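Local coordinates for putative methyl-accepting chemotaxis signal transduction protein (Campylobacter jejuni subsp. jejuni serotype O:2, PDB 4XMR) that probably senses amino acids such as isoleucine through its tandem PAS sensory domain and relays the signal across the membrane to direct chemotaxis, at residues Ala48-Tyr52 with Gln53-Thr57; Asn63-Gly66 with Pro67-Tyr71; Glu164-Gln167 with Asn168-Lys172; Ser218-Asn222 with Asn223-Leu227. One frame throughout, in Å; residues are numbered along the deposited sequence. Where two conformers were deposited one is given.

Contact 1: Ala48-Tyr52 with Gln53-Thr57; sequences ANLPY and QSLIT
Tyr52 and Ile56 meet at about a right angle, the methyl CG2 of the isoleucine lying over one face of the phenol ring. It sits off-centre toward the rim, with CG2 3.7 Å from the Tyr52 ring atom CE1, a CH-pi contact. A second methyl reaches the same part of the ring, Ile56 CD1 standing 3.8 Å from Tyr52 CD1. Tyr52 turns its CG opposite the backbone N (chi1 -175°), whereas the CG1 branch of Ile56 is wedged between its own N and carbonyl carbon (chi1 52°), and from there both isoleucine branches reach the ring.

Leu50 and Leu55 form the apolar counterpart. Their side chains also cross nearly perpendicularly, with Leu50 CD1 3.8 Å from Leu55 CD2, and both rest on Val65 of helix 58-76. Apart from both pairs, Pro51 CG lies 3.3 Å from Ser54 OG.

Two backbone bonds curl the chain so that side chains three to five residues apart meet. Ser54 N donates to Pro51 O at 2.8 Å, and Leu55 N donates to Tyr52 O at 2.9 Å; in each the N-H arrives from well above the carbonyl plane. The carbonyls of Ala48 and Leu50 are both taken by the ammonium of Lys149, tying the loop to strand 139-149. Such successive bonds from residue i+3 to residue i are those of overlapping beta turns, which here reverse the chain between the long helix 9-48 and helix 58-76, whose N-cap is Thr57.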
loop_
_atom_site.group_PDB
_atom_site.type_symbol
_atom_site.label_atom_id
_atom_site.label_comp_id
_atom_site.label_asym_id
_atom_site.label_seq_id
_atom_site.Cartn_x
_atom_site.Cartn_y
_atom_site.Cartn_z
ATOM N N ALA B 48 17.857 11.751 13.907
ATOM C CA ALA B 48 19.156 12.368 13.704
ATOM C C ALA B 48 19.084 13.898 13.628
ATOM O O ALA B 48 20.101 14.572 13.763
ATOM C CB ALA B 48 19.817 11.788 12.464
ATOM N N ASN B 49 17.884 14.433 13.425
ATOM C CA ASN B 49 17.677 15.881 13.405
ATOM C C ASN B 49 17.646 16.497 14.808
ATOM O O ASN B 49 17.710 17.713 14.958
ATOM C CB ASN B 49 16.379 16.213 12.667
ATOM C CG ASN B 49 16.175 17.693 12.474
ATOM O OD1 ASN B 49 17.061 18.388 11.985
ATOM N ND2 ASN B 49 15.009 18.188 12.866
ATOM N N LEU B 50 17.528 15.657 15.828
ATOM C CA LEU B 50 17.639 16.121 17.208
ATOM C C LEU B 50 19.065 16.615 17.445
ATOM O O LEU B 50 20.005 16.099 16.841
ATOM C CB LEU B 50 17.321 14.996 18.184
ATOM C CG LEU B 50 15.848 14.569 18.259
ATOM C CD1 LEU B 50 15.729 13.273 19.061
ATOM C CD2 LEU B 50 14.977 15.672 18.872
ATOM N N PRO B 51 19.230 17.627 18.299
ATOM C CA PRO B 51 20.604 18.068 18.561
ATOM C C PRO B 51 21.446 16.974 19.218
ATOM O O PRO B 51 20.902 16.129 19.935
ATOM C CB PRO B 51 20.429 19.272 19.492
ATOM C CG PRO B 51 19.044 19.191 20.014
ATOM C CD PRO B 51 18.222 18.417 19.019
ATOM N N TYR B 52 22.752 16.992 18.959
ATOM C CA TYR B 52 23.670 15.964 19.454
ATOM C C TYR B 52 23.511 15.757 20.969
ATOM O O TYR B 52 23.465 14.620 21.450
ATOM C CB TYR B 52 25.113 16.330 19.054
ATOM C CG TYR B 52 26.197 15.311 19.389
ATOM C CD1 TYR B 52 26.869 15.365 20.597
ATOM C CD2 TYR B 52 26.568 14.326 18.479
ATOM C CE1 TYR B 52 27.855 14.453 20.913
ATOM C CE2 TYR B 52 27.565 13.404 18.781
ATOM C CZ TYR B 52 28.206 13.480 20.006
ATOM O OH TYR B 52 29.195 12.580 20.331
ATOM N N GLN B 53 23.371 16.858 21.703
ATOM C CA GLN B 53 23.211 16.800 23.156
ATOM C C GLN B 53 21.953 16.037 23.597
ATOM O O GLN B 53 21.912 15.467 24.691
ATOM C CB GLN B 53 23.214 18.217 23.751
ATOM C CG GLN B 53 23.110 18.268 25.271
ATOM C CD GLN B 53 24.294 17.622 25.971
ATOM O OE1 GLN B 53 25.445 18.002 25.752
ATOM N NE2 GLN B 53 24.013 16.642 26.823
ATOM N N SER B 54 20.935 16.023 22.746
ATOM C CA SER B 54 19.687 15.336 23.064
ATOM C C SER B 54 19.792 13.831 22.830
ATOM O O SER B 54 18.887 13.078 23.200
ATOM C CB SER B 54 18.532 15.915 22.243
ATOM O OG SER B 54 18.246 17.258 22.618
ATOM N N LEU B 55 20.902 13.398 22.233
ATOM C CA LEU B 55 21.067 12.008 21.811
ATOM C C LEU B 55 22.132 11.240 22.592
ATOM O O LEU B 55 22.386 10.074 22.292
ATOM C CB LEU B 55 21.411 11.952 20.318
ATOM C CG LEU B 55 20.306 12.431 19.374
ATOM C CD1 LEU B 55 20.830 12.534 17.952
ATOM C CD2 LEU B 55 19.096 11.509 19.422
ATOM N N ILE B 56 22.738 11.875 23.592
ATOM C CA ILE B 56 23.911 11.277 24.246
ATOM C C ILE B 56 23.802 10.930 25.737
ATOM O O ILE B 56 24.774 10.459 26.329
ATOM C CB ILE B 56 25.198 12.105 24.007
ATOM C CG1 ILE B 56 24.976 13.573 24.374
ATOM C CG2 ILE B 56 25.645 11.978 22.564
ATOM C CD1 ILE B 56 26.228 14.430 24.249
ATOM N N THR B 57 22.646 11.166 26.349
ATOM C CA THR B 57 22.379 10.607 27.677
ATOM C C THR B 57 21.081 9.808 27.622
ATOM O O THR B 57 20.215 10.087 26.796
ATOM C CB THR B 57 22.259 11.680 28.783
ATOM O OG1 THR B 57 21.089 12.479 28.568
ATOM C CG2 THR B 57 23.494 12.571 28.815
#

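Contact 2: Asn63-Gly66 with Pro67-Tyr71; sequences NNVG and PILKY
Pro67 replaces a helical N-H with its ring methylene: the carbonyl of Asn63, one turn earlier, meets Pro67 CD at 3.3 Å. The result is a proline kink within helix 58-76. Bonding of the i+4 to i kind resumes at Leu69, whose N reaches Val65 O at 3.1 Å, followed by Lys70 N to Gly66 O at 3.0 Å, both nearly along the C=O axis.

The packed side of the helix carries Val65, Ile68 and Leu69. Val65 points CG1 opposite its backbone N (chi1 178°), which brings this methyl within 3.9 Å of Leu69 CG. The pair faces the sheet of the ligand-binding PAS domain, where Val65 touches Leu83 and Leu91, and Leu69 touches Val81 and Leu91. Ile68 packs on Leu43 of helix 9-48 and on Tyr71 of the second subunit, so this flank also belongs to the dimer interface.

On the looser side, Asn63 is exposed and Asn64 turns back to give its ND2 hydrogen to Asn60 O. The end of Lys70 leads away from the turn, and its side chain comes to about 5 Å from a bound sulfate ion. Beside the kink, Ile68 CG1 lies 3.5 Å from the carbonyl oxygen of Asn64.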
loop_
_atom_site.group_PDB
_atom_site.type_symbol
_atom_site.label_atom_id
_atom_site.label_comp_id
_atom_site.label_asym_id
_atom_site.label_seq_id
_atom_site.Cartn_x
_atom_site.Cartn_y
_atom_site.Cartn_z
ATOM N N ASN B 63 13.451 11.105 26.765
ATOM C CA ASN B 63 12.580 12.267 26.654
ATOM C C ASN B 63 12.395 12.806 25.245
ATOM O O ASN B 63 11.326 13.312 24.914
ATOM C CB ASN B 63 13.061 13.387 27.571
ATOM C CG ASN B 63 12.904 13.044 29.033
ATOM O OD1 ASN B 63 12.069 12.220 29.405
ATOM N ND2 ASN B 63 13.707 13.678 29.876
ATOM N N ASN B 64 13.432 12.703 24.418
ATOM C CA ASN B 64 13.405 13.313 23.097
ATOM C C ASN B 64 13.159 12.330 21.963
ATOM O O ASN B 64 12.475 12.667 20.998
ATOM C CB ASN B 64 14.699 14.086 22.826
ATOM C CG ASN B 64 14.868 15.266 23.750
ATOM O OD1 ASN B 64 14.186 16.271 23.605
ATOM N ND2 ASN B 64 15.783 15.148 24.701
ATOM N N VAL B 65 13.722 11.127 22.063
ATOM C CA VAL B 65 13.506 10.122 21.027
ATOM C C VAL B 65 12.166 9.415 21.228
ATOM O O VAL B 65 11.472 9.101 20.258
ATOM C CB VAL B 65 14.666 9.099 20.963
ATOM C CG1 VAL B 65 14.389 8.026 19.917
ATOM C CG2 VAL B 65 15.973 9.818 20.639
ATOM N N GLY B 66 11.788 9.177 22.480
ATOM C CA GLY B 66 10.583 8.413 22.758
ATOM C C GLY B 66 9.321 8.906 22.064
ATOM O O GLY B 66 8.609 8.116 21.443
ATOM N N PRO B 67 9.022 10.213 22.172
ATOM C CA PRO B 67 7.817 10.703 21.493
ATOM C C PRO B 67 7.858 10.456 19.986
ATOM O O PRO B 67 6.829 10.153 19.394
ATOM C CB PRO B 67 7.820 12.204 21.818
ATOM C CG PRO B 67 8.534 12.293 23.129
ATOM C CD PRO B 67 9.627 11.249 23.030
ATOM N N ILE B 68 9.030 10.574 19.375
ATOM C CA ILE B 68 9.126 10.364 17.935
ATOM C C ILE B 68 8.805 8.906 17.584
ATOM O O ILE B 68 8.052 8.637 16.638
ATOM C CB ILE B 68 10.530 10.738 17.393
ATOM C CG1 ILE B 68 10.930 12.135 17.857
ATOM C CG2 ILE B 68 10.526 10.674 15.881
ATOM C CD1 ILE B 68 12.283 12.620 17.303
ATOM N N LEU B 69 9.347 7.968 18.361
ATOM C CA LEU B 69 9.064 6.556 18.127
ATOM C C LEU B 69 7.573 6.288 18.236
ATOM O O LEU B 69 7.004 5.559 17.424
ATOM C CB LEU B 69 9.800 5.667 19.132
ATOM C CG LEU B 69 11.319 5.789 19.215
ATOM C CD1 LEU B 69 11.856 4.839 20.296
ATOM C CD2 LEU B 69 11.974 5.507 17.870
ATOM N N LYS B 70 6.941 6.867 19.255
ATOM C CA LYS B 70 5.518 6.646 19.470
ATOM C C LYS B 70 4.659 7.205 18.336
ATOM O O LYS B 70 3.749 6.532 17.843
ATOM C CB LYS B 70 5.071 7.252 20.802
ATOM C CG LYS B 70 3.589 7.022 21.107
ATOM C CD LYS B 70 3.158 7.655 22.427
ATOM C CE LYS B 70 2.929 9.150 22.287
ATOM N NZ LYS B 70 2.108 9.701 23.412
ATOM N N TYR B 71 4.920 8.444 17.936
ATOM C CA TYR B 71 4.097 9.057 16.896
ATOM C C TYR B 71 4.287 8.300 15.584
ATOM O O TYR B 71 3.323 8.021 14.877
ATOM C CB TYR B 71 4.406 10.551 16.731
ATOM C CG TYR B 71 4.016 11.384 17.928
ATOM C CD1 TYR B 71 2.778 11.219 18.537
ATOM C CD2 TYR B 71 4.898 12.315 18.470
ATOM C CE1 TYR B 71 2.413 11.991 19.654
ATOM C CE2 TYR B 71 4.544 13.080 19.572
ATOM C CZ TYR B 71 3.312 12.920 20.168
ATOM O OH TYR B 71 2.994 13.703 21.271
#

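Contact 3: Glu164-Gln167 with Asn168-Lys172; sequences EDLQ and NLVAK
Glu164 and Asn168 are linked through water, as are Asp165 and Asn168. The amide nitrogen ND2 of Asn168 gives its two hydrogens to two waters, at 3.0 Å and 2.9 Å. The first of these waters donates to Glu164 OE2 at 2.8 Å, and the second, over a longer span, to Asp165 OD1. Engagement of both hydrogens would favour this rotation of the amide; its plane stands 62° from the Glu164 carboxylate.

Backbone bonds run from residue i+4 to residue i: Asn168 N to Glu164 O at 2.8 Å, Leu169 N to Asp165 O, Val170 N to Leu166 O, and Ala171 N to Gln167 O. They form the last turns of helix 163-171, which follows the ligand-domain strand 152-162 and leads into the second PAS domain of the tandem.

Apolar contacts occupy another flank. Leu166 CD1 approaches Val170 CG2 at 4.2 Å, and Leu166 and Leu169 both touch Phe32 of helix 9-48.

Gln167 combines both kinds. In one of its two conformers it is bent at chi2 (67°), which carries NE2 alongside the methyl of Ala171, 3.5 Å from its CB, while OE1 accepts the backbone N-H of Ala189, at the end of strand 186-189.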
loop_
_atom_site.group_PDB
_atom_site.type_symbol
_atom_site.label_atom_id
_atom_site.label_comp_id
_atom_site.label_asym_id
_atom_site.label_seq_id
_atom_site.Cartn_x
_atom_site.Cartn_y
_atom_site.Cartn_z
ATOM N N GLU B 164 2.091 -11.077 9.223
ATOM C CA GLU B 164 0.681 -11.267 8.914
ATOM C C GLU B 164 0.113 -10.128 8.058
ATOM O O GLU B 164 -0.815 -10.345 7.281
ATOM C CB GLU B 164 -0.126 -11.448 10.205
ATOM C CG GLU B 164 -1.558 -11.896 9.980
ATOM C CD GLU B 164 -2.299 -12.167 11.274
ATOM O OE1 GLU B 164 -1.710 -11.982 12.359
ATOM O OE2 GLU B 164 -3.475 -12.570 11.199
ATOM N N ASP B 165 0.691 -8.930 8.165
ATOM C CA ASP B 165 0.249 -7.833 7.314
ATOM C C ASP B 165 0.516 -8.132 5.842
ATOM O O ASP B 165 -0.312 -7.837 4.982
ATOM C CB ASP B 165 0.943 -6.517 7.681
ATOM C CG ASP B 165 0.467 -5.938 8.984
ATOM O OD1 ASP B 165 -0.428 -6.521 9.631
ATOM O OD2 ASP B 165 1.001 -4.867 9.342
ATOM N N LEU B 166 1.679 -8.705 5.547
ATOM C CA LEU B 166 1.990 -9.056 4.172
ATOM C C LEU B 166 1.134 -10.247 3.726
ATOM O O LEU B 166 0.658 -10.288 2.591
ATOM C CB LEU B 166 3.487 -9.313 4.013
ATOM C CG LEU B 166 3.883 -9.760 2.610
ATOM C CD1 LEU B 166 3.404 -8.756 1.554
ATOM C CD2 LEU B 166 5.389 -9.917 2.573
ATOM N N GLN B 167 0.921 -11.224 4.608
ATOM C CA GLN B 167 0.032 -12.341 4.265
ATOM C C GLN B 167 -1.346 -11.829 3.901
ATOM O O GLN B 167 -1.934 -12.248 2.903
ATOM C CB GLN B 167 -0.088 -13.361 5.407
ATOM C CG GLN B 167 -1.445 -14.117 5.476
ATOM C CD GLN B 167 -1.714 -15.059 4.297
ATOM O OE1 GLN B 167 -0.804 -15.632 3.721
ATOM N NE2 GLN B 167 -2.979 -15.224 3.952
ATOM N N ASN B 168 -1.862 -10.910 4.707
ATOM C CA ASN B 168 -3.191 -10.389 4.439
ATOM C C ASN B 168 -3.287 -9.673 3.091
ATOM O O ASN B 168 -4.280 -9.810 2.373
ATOM C CB ASN B 168 -3.656 -9.478 5.578
ATOM C CG ASN B 168 -3.968 -10.247 6.846
ATOM O OD1 ASN B 168 -4.161 -11.458 6.817
ATOM N ND2 ASN B 168 -4.023 -9.541 7.965
ATOM N N LEU B 169 -2.249 -8.931 2.736
ATOM C CA LEU B 169 -2.195 -8.281 1.431
ATOM C C LEU B 169 -2.188 -9.303 0.295
ATOM O O LEU B 169 -2.914 -9.163 -0.691
ATOM C CB LEU B 169 -0.951 -7.415 1.332
ATOM C CG LEU B 169 -1.050 -6.120 2.128
ATOM C CD1 LEU B 169 0.315 -5.465 2.282
ATOM C CD2 LEU B 169 -2.002 -5.164 1.424
ATOM N N VAL B 170 -1.364 -10.335 0.423
ATOM C CA VAL B 170 -1.294 -11.359 -0.611
ATOM C C VAL B 170 -2.638 -12.073 -0.764
ATOM O O VAL B 170 -3.095 -12.329 -1.886
ATOM C CB VAL B 170 -0.183 -12.370 -0.311
ATOM C CG1 VAL B 170 -0.257 -13.569 -1.277
ATOM C CG2 VAL B 170 1.155 -11.688 -0.415
ATOM N N ALA B 171 -3.281 -12.381 0.357
ATOM C CA ALA B 171 -4.548 -13.106 0.322
ATOM C C ALA B 171 -5.650 -12.377 -0.449
ATOM O O ALA B 171 -6.576 -13.007 -0.969
ATOM C CB ALA B 171 -5.009 -13.431 1.734
ATOM N N LYS B 172 -5.548 -11.058 -0.543
ATOM C CA LYS B 172 -6.568 -10.273 -1.232
ATOM C C LYS B 172 -6.336 -10.179 -2.732
ATOM O O LYS B 172 -7.201 -9.725 -3.470
ATOM C CB LYS B 172 -6.644 -8.859 -0.637
ATOM C CG LYS B 172 -7.230 -8.787 0.767
ATOM C CD LYS B 172 -7.291 -7.339 1.247
ATOM C CE LYS B 172 -7.981 -7.216 2.596
ATOM N NZ LYS B 172 -9.417 -7.606 2.522
HETATM O O HOH W 1 -5.246 -10.531 10.550
HETATM O O HOH W 2 -3.239 -6.699 7.970
#

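Contact 4: Ser218-Asn222 with Asn223-Leu227; sequences SYKLN and NEERL
Tyr219 and Arg226 lie side by side and point the same way from a hydrogen-bonded pair of an antiparallel hairpin. Arg226 NE gives its hydrogen to Tyr219 OH at 2.9 Å, the hydroxyl lying close to the guanidinium plane, which is turned 68° from the ring. The ring itself is covered on one face by Arg226 CB, 3.5 Å from Tyr219 CE1; the tyrosine chi1 of 75° tilts it over the neighbouring strand.

The guanidinium is well supplied with acceptors. NH1 makes a salt bridge to Glu224 OE2 at 2.9 Å, approaching from above the carboxylate plane, and NH2 is taken by Thr241 OG1. Glu224 OE2 also receives a hydrogen from a water that donates a second one to Leu221 O.

Along the backbone, Arg226 N donates to Tyr219 O at 2.8 Å and Tyr219 N to Arg226 O at 3.1 Å. Arg226 O has a further donor in a water that also bonds to Ser218 OG. Nearer the turn, Glu224 N meets Leu221 O at 2.9 Å and Leu221 N meets Glu224 O at 3.2 Å, closing a type I' turn over Asn222 and Asn223, both with positive phi.

Strand 224-233 lies between 217-221 and 236-243 in the sheet, Tyr219 and Leu221 pack on helix 202-211, and Leu227, pointing to the other face, touches Tyr11 and Leu15 of helix 9-48.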
loop_
_atom_site.group_PDB
_atom_site.type_symbol
_atom_site.label_atom_id
_atom_site.label_comp_id
_atom_site.label_asym_id
_atom_site.label_seq_id
_atom_site.Cartn_x
_atom_site.Cartn_y
_atom_site.Cartn_z
ATOM N N SER B 218 4.682 -27.628 -16.148
ATOM C CA SER B 218 3.730 -28.620 -15.670
ATOM C C SER B 218 4.298 -29.324 -14.449
ATOM O O SER B 218 5.510 -29.518 -14.332
ATOM C CB SER B 218 3.417 -29.640 -16.767
ATOM O OG SER B 218 2.739 -29.023 -17.843
ATOM N N TYR B 219 3.416 -29.681 -13.526
ATOM C CA TYR B 219 3.800 -30.482 -12.375
ATOM C C TYR B 219 2.562 -31.203 -11.870
ATOM O O TYR B 219 1.451 -30.931 -12.327
ATOM C CB TYR B 219 4.437 -29.615 -11.274
ATOM C CG TYR B 219 3.457 -28.767 -10.491
ATOM C CD1 TYR B 219 2.974 -27.565 -11.006
ATOM C CD2 TYR B 219 3.019 -29.162 -9.229
ATOM C CE1 TYR B 219 2.081 -26.788 -10.291
ATOM C CE2 TYR B 219 2.128 -28.386 -8.504
ATOM C CZ TYR B 219 1.664 -27.204 -9.039
ATOM O OH TYR B 219 0.776 -26.436 -8.329
ATOM N N LYS B 220 2.747 -32.143 -10.953
ATOM C CA LYS B 220 1.604 -32.864 -10.411
ATOM C C LYS B 220 1.655 -32.958 -8.897
ATOM O O LYS B 220 2.731 -33.069 -8.304
ATOM C CB LYS B 220 1.497 -34.265 -11.026
ATOM C CG LYS B 220 2.639 -35.193 -10.671
ATOM C CD LYS B 220 2.441 -36.581 -11.265
ATOM C CE LYS B 220 3.563 -37.514 -10.835
ATOM N NZ LYS B 220 3.408 -38.886 -11.393
ATOM N N LEU B 221 0.481 -32.889 -8.279
ATOM C CA LEU B 221 0.340 -33.177 -6.859
ATOM C C LEU B 221 -0.932 -33.989 -6.646
ATOM O O LEU B 221 -1.978 -33.660 -7.208
ATOM C CB LEU B 221 0.276 -31.892 -6.033
ATOM C CG LEU B 221 0.164 -32.122 -4.520
ATOM C CD1 LEU B 221 1.402 -32.833 -3.979
ATOM C CD2 LEU B 221 -0.072 -30.813 -3.785
ATOM N N ASN B 222 -0.837 -35.041 -5.836
ATOM C CA ASN B 222 -1.970 -35.927 -5.575
ATOM C C ASN B 222 -2.626 -36.424 -6.864
ATOM O O ASN B 222 -3.854 -36.479 -6.964
ATOM C CB ASN B 222 -3.010 -35.237 -4.684
ATOM C CG ASN B 222 -2.443 -34.809 -3.340
ATOM O OD1 ASN B 222 -1.696 -35.552 -2.703
ATOM N ND2 ASN B 222 -2.796 -33.604 -2.906
ATOM N N ASN B 223 -1.796 -36.758 -7.849
ATOM C CA ASN B 223 -2.259 -37.241 -9.151
ATOM C C ASN B 223 -3.107 -36.247 -9.954
ATOM O O ASN B 223 -3.889 -36.649 -10.816
ATOM C CB ASN B 223 -2.987 -38.586 -9.015
ATOM C CG ASN B 223 -2.262 -39.717 -9.725
ATOM O OD1 ASN B 223 -2.515 -39.990 -10.898
ATOM N ND2 ASN B 223 -1.354 -40.378 -9.015
ATOM N N GLU B 224 -2.949 -34.955 -9.672
ATOM C CA GLU B 224 -3.586 -33.914 -10.477
ATOM C C GLU B 224 -2.536 -33.117 -11.234
ATOM O O GLU B 224 -1.617 -32.563 -10.625
ATOM C CB GLU B 224 -4.405 -32.958 -9.609
ATOM C CG GLU B 224 -4.897 -31.732 -10.381
ATOM C CD GLU B 224 -5.549 -30.688 -9.495
ATOM O OE1 GLU B 224 -6.769 -30.468 -9.642
ATOM O OE2 GLU B 224 -4.842 -30.082 -8.665
ATOM N N GLU B 225 -2.672 -33.057 -12.558
ATOM C CA GLU B 225 -1.789 -32.228 -13.377
ATOM C C GLU B 225 -2.094 -30.756 -13.164
ATOM O O GLU B 225 -3.252 -30.356 -13.145
ATOM C CB GLU B 225 -1.942 -32.565 -14.861
ATOM C CG GLU B 225 -1.354 -33.900 -15.265
ATOM C CD GLU B 225 0.152 -33.954 -15.103
ATOM O OE1 GLU B 225 0.804 -32.890 -15.155
ATOM O OE2 GLU B 225 0.686 -35.069 -14.922
ATOM N N ARG B 226 -1.044 -29.957 -13.022
ATOM C CA ARG B 226 -1.181 -28.525 -12.788
ATOM C C ARG B 226 -0.182 -27.754 -13.646
ATOM O O ARG B 226 0.762 -28.329 -14.209
ATOM C CB ARG B 226 -0.969 -28.204 -11.299
ATOM C CG ARG B 226 -1.963 -28.904 -10.367
ATOM C CD ARG B 226 -1.819 -28.479 -8.908
ATOM N NE ARG B 226 -2.075 -27.049 -8.744
ATOM C CZ ARG B 226 -3.283 -26.489 -8.658
ATOM N NH1 ARG B 226 -4.388 -27.226 -8.712
ATOM N NH2 ARG B 226 -3.384 -25.173 -8.516
ATOM N N LEU B 227 -0.405 -26.449 -13.751
ATOM C CA LEU B 227 0.501 -25.560 -14.451
ATOM C C LEU B 227 0.871 -24.441 -13.494
ATOM O O LEU B 227 0.016 -23.890 -12.784
ATOM C CB LEU B 227 -0.164 -24.968 -15.692
ATOM C CG LEU B 227 0.815 -24.253 -16.632
ATOM C CD1 LEU B 227 1.637 -25.264 -17.444
ATOM C CD2 LEU B 227 0.078 -23.304 -17.556
HETATM O O HOH W 3 0.079 -28.926 -16.889
HETATM O O HOH W 4 -3.364 -31.318 -6.530
#

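Overall arrangement
The four contacts follow one another along the chain and spread over the elongated tandem PAS domain. Contacts 1 and 2 are neighbours, their centres 12 Å apart, and touch through Leu50, Leu55 and Val65 where the loop after helix 9-48 turns into helix 58-76, in the domain that holds isoleucine. Contact 3, centred about 29 Å from contact 2, lies on helix 163-171 between the two sheets. Contact 4, its centre about 26 Å from that of contact 3 and 60 Å from that of contact 1, is the hairpin edge of the five-stranded second sheet. Helix 9-48 spans this length and touches residues of contacts 2, 3 and 4, consistent with continuous structural connection between the two PAS domains.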